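Local coordinates for NTF2 domain-containing protein (Chaetomium thermophilum, PDB 4X2H) that is of unknown function but has an NTF2-like domain and probably acts as a protein-binding module, at residues A8-E13 and S169-L174. Sequence-based numbering, arbitrary orientation.
Sequences AKSFVE and SGRKYL
Arg171 lays its guanidinium group against helix 3-20 at Phe11. NH1 comes within 3.5 Å of Phe11 CB. Phe11 CD1 sits over one face of the guanidinium, 4.2 Å from Arg171 CZ. NH1 in turn approaches the phenyl ring at its edge, near the ring plane. The two planes are 73° apart, and the guanidinium does not lie flat on the ring. Ser10, a solvent-exposed residue, places OG at the guanidinium edge, 3.6 Å from Arg171 NH2, too loose to count as a hydrogen bond. The Arg171 chain is bent at chi2 (-59°) and chi3 (-36°), which folds the group back toward the helix. Tyr173 O lies at another part of the guanidinium edge, in its plane. In this NTF2-like fold, the N-terminal helix packs across the curved sheet, and Arg171 stands just before strand 173-182. With an alanine in its place, the guanidinium cover over Phe11 CA and CB would probably be lost, opening a gap between the helix and segment 169-174. Trp14, one turn further along the helix from Ser10, also touches Arg171. The Phe11 ring meets Phe153 edge-to-face and touches Leu125 of strand 122-135. Asn158 ND2 donates a hydrogen bond to Arg171 O, tying down the backbone there.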
ATOM      1  N   ALA B   8      -0.793  11.744   4.041  1.00 15.97           N
ATOM      2  CA  ALA B   8      -0.014  10.530   4.251  1.00 15.04           C
ATOM      3  C   ALA B   8       1.138  10.798   5.214  1.00 14.23           C
ATOM      4  O   ALA B   8       1.373  10.029   6.146  1.00 16.13           O
ATOM      5  CB  ALA B   8       0.510  10.000   2.927  1.00 18.35           C
ATOM      6  N   LYS B   9       1.851  11.894   4.987  1.00 14.61           N
ATOM      7  CA  LYS B   9       3.013  12.229   5.804  1.00 17.35           C
ATOM      8  C   LYS B   9       2.604  12.407   7.262  1.00 16.90           C
ATOM      9  O   LYS B   9       3.260  11.904   8.174  1.00 20.12           O
ATOM     10  CB  LYS B   9       3.681  13.497   5.278  1.00 25.37           C
ATOM     11  CG  LYS B   9       4.901  13.943   6.076  1.00 34.46           C
ATOM     12  CD  LYS B   9       5.506  15.207   5.486  1.00 44.00           C
ATOM     13  CE  LYS B   9       6.635  15.745   6.349  1.00 52.61           C
ATOM     14  NZ  LYS B   9       7.289  16.930   5.727  1.00 57.54           N
ATOM     15  N   SER B  10       1.507  13.120   7.467  1.00 12.94           N
ATOM     16  CA  SER B  10       1.000  13.374   8.807  1.00 17.41           C
ATOM     17  C   SER B  10       0.579  12.071   9.490  1.00 16.68           C
ATOM     18  O   SER B  10       0.855  11.866  10.671  1.00 18.55           O
ATOM     19  CB  SER B  10      -0.175  14.355   8.747  1.00 21.84           C
ATOM     20  OG  SER B  10      -0.748  14.536  10.027  1.00 27.38           O
ATOM     21  N   PHE B  11      -0.083  11.189   8.745  1.00 15.39           N
ATOM     22  CA  PHE B  11      -0.523   9.922   9.308  1.00 13.63           C
ATOM     23  C   PHE B  11       0.662   9.036   9.663  1.00 13.84           C
ATOM     24  O   PHE B  11       0.708   8.459  10.748  1.00 12.94           O
ATOM     25  CB  PHE B  11      -1.443   9.166   8.345  1.00 14.77           C
ATOM     26  CG  PHE B  11      -1.681   7.745   8.758  1.00 15.01           C
ATOM     27  CD1 PHE B  11      -2.646   7.442   9.697  1.00 13.94           C
ATOM     28  CD2 PHE B  11      -0.903   6.717   8.244  1.00 14.64           C
ATOM     29  CE1 PHE B  11      -2.857   6.134  10.095  1.00 18.17           C
ATOM     30  CE2 PHE B  11      -1.103   5.410   8.643  1.00 16.55           C
ATOM     31  CZ  PHE B  11      -2.074   5.118   9.569  1.00 17.04           C
ATOM     32  N   VAL B  12       1.610   8.919   8.740  1.00 11.09           N
ATOM     33  CA  VAL B  12       2.763   8.051   8.952  1.00 14.03           C
ATOM     34  C   VAL B  12       3.562   8.526  10.159  1.00 15.24           C
ATOM     35  O   VAL B  12       3.985   7.725  10.996  1.00 18.95           O
ATOM     36  CB  VAL B  12       3.669   8.004   7.701  1.00 11.68           C
ATOM     37  CG1 VAL B  12       5.006   7.318   8.013  1.00 10.42           C
ATOM     38  CG2 VAL B  12       2.965   7.278   6.568  1.00 13.48           C
ATOM     39  N   GLU B  13       3.764   9.835  10.254  1.00 15.28           N
ATOM     40  CA  GLU B  13       4.526  10.396  11.358  1.00 19.99           C
ATOM     41  C   GLU B  13       3.817  10.096  12.674  1.00 19.27           C
ATOM     42  O   GLU B  13       4.451   9.726  13.654  1.00 17.69           O
ATOM     43  CB  GLU B  13       4.717  11.904  11.174  1.00 30.89           C
ATOM     44  CG  GLU B  13       5.725  12.529  12.127  1.00 48.07           C
ATOM     45  CD  GLU B  13       5.976  13.998  11.833  1.00 65.70           C
ATOM     46  OE1 GLU B  13       5.805  14.412  10.667  1.00 72.65           O
ATOM     47  OE2 GLU B  13       6.346  14.740  12.768  1.00 71.35           O
ATOM     48  N   SER B 169      -6.396  18.874  17.824  1.00 63.63           N
ATOM     49  CA  SER B 169      -5.962  17.491  17.878  1.00 64.64           C
ATOM     50  C   SER B 169      -6.857  16.666  16.965  1.00 61.58           C
ATOM     51  O   SER B 169      -7.843  17.175  16.428  1.00 61.91           O
ATOM     52  CB  SER B 169      -6.022  16.954  19.309  1.00 67.54           C
ATOM     53  OG  SER B 169      -7.340  16.547  19.640  1.00 69.24           O
ATOM     54  N   GLY B 170      -6.508  15.397  16.786  1.00 55.36           N
ATOM     55  CA  GLY B 170      -7.353  14.474  16.055  1.00 46.74           C
ATOM     56  C   GLY B 170      -6.789  14.032  14.722  1.00 37.08           C
ATOM     57  O   GLY B 170      -5.916  14.676  14.138  1.00 34.13           O
ATOM     58  N   ARG B 171      -7.318  12.914  14.245  1.00 29.31           N
ATOM     59  CA  ARG B 171      -6.886  12.299  13.003  1.00 24.12           C
ATOM     60  C   ARG B 171      -7.767  12.752  11.843  1.00 19.12           C
ATOM     61  O   ARG B 171      -8.972  12.550  11.875  1.00 21.24           O
ATOM     62  CB  ARG B 171      -6.928  10.777  13.157  1.00 26.02           C
ATOM     63  CG  ARG B 171      -5.795  10.203  14.012  1.00 33.86           C
ATOM     64  CD  ARG B 171      -4.448  10.554  13.415  1.00 41.96           C
ATOM     65  NE  ARG B 171      -4.526  10.528  11.961  1.00 50.54           N
ATOM     66  CZ  ARG B 171      -3.717  11.195  11.145  1.00 51.94           C
ATOM     67  NH1 ARG B 171      -3.899  11.100   9.833  1.00 53.95           N
ATOM     68  NH2 ARG B 171      -2.739  11.956  11.628  1.00 45.45           N
ATOM     69  N   LYS B 172      -7.166  13.374  10.829  1.00 16.53           N
ATOM     70  CA  LYS B 172      -7.922  13.879   9.682  1.00 15.84           C
ATOM     71  C   LYS B 172      -8.419  12.755   8.780  1.00 13.39           C
ATOM     72  O   LYS B 172      -9.472  12.883   8.139  1.00 14.56           O
ATOM     73  CB  LYS B 172      -7.071  14.844   8.861  1.00 19.88           C
ATOM     74  CG  LYS B 172      -6.949  16.241   9.451  1.00 24.62           C
ATOM     75  CD  LYS B 172      -6.092  17.119   8.550  1.00 31.50           C
ATOM     76  CE  LYS B 172      -6.458  18.587   8.652  1.00 38.03           C
ATOM     77  NZ  LYS B 172      -6.053  19.186   9.949  1.00 41.72           N
ATOM     78  N   TYR B 173      -7.643  11.675   8.721  1.00 11.14           N
ATOM     79  CA  TYR B 173      -8.006  10.480   7.964  1.00 12.10           C
ATOM     80  C   TYR B 173      -7.804   9.236   8.815  1.00 15.18           C
ATOM     81  O   TYR B 173      -6.823   9.136   9.564  1.00 13.84           O
ATOM     82  CB  TYR B 173      -7.192  10.407   6.667  1.00 13.54           C
ATOM     83  CG  TYR B 173      -7.495  11.579   5.768  1.00 12.35           C
ATOM     84  CD1 TYR B 173      -6.824  12.786   5.918  1.00 14.73           C
ATOM     85  CD2 TYR B 173      -8.492  11.498   4.804  1.00 15.02           C
ATOM     86  CE1 TYR B 173      -7.120  13.874   5.116  1.00 15.18           C
ATOM     87  CE2 TYR B 173      -8.797  12.577   3.995  1.00 14.98           C
ATOM     88  CZ  TYR B 173      -8.113  13.763   4.159  1.00 15.60           C
ATOM     89  OH  TYR B 173      -8.419  14.841   3.360  1.00 18.82           O
ATOM     90  N   LEU B 174      -8.739   8.297   8.701  1.00 11.50           N
ATOM     91  CA  LEU B 174      -8.776   7.120   9.562  1.00 13.24           C
ATOM     92  C   LEU B 174      -8.514   5.836   8.786  1.00 10.62           C
ATOM     93  O   LEU B 174      -8.730   5.779   7.584  1.00 14.99           O
ATOM     94  CB  LEU B 174     -10.130   7.028  10.260  1.00 14.63           C
ATOM     95  CG  LEU B 174     -10.485   8.230  11.133  1.00 16.89           C
ATOM     96  CD1 LEU B 174     -11.957   8.197  11.506  1.00 18.24           C
ATOM     97  CD2 LEU B 174      -9.613   8.266  12.374  1.00 16.66           C
TER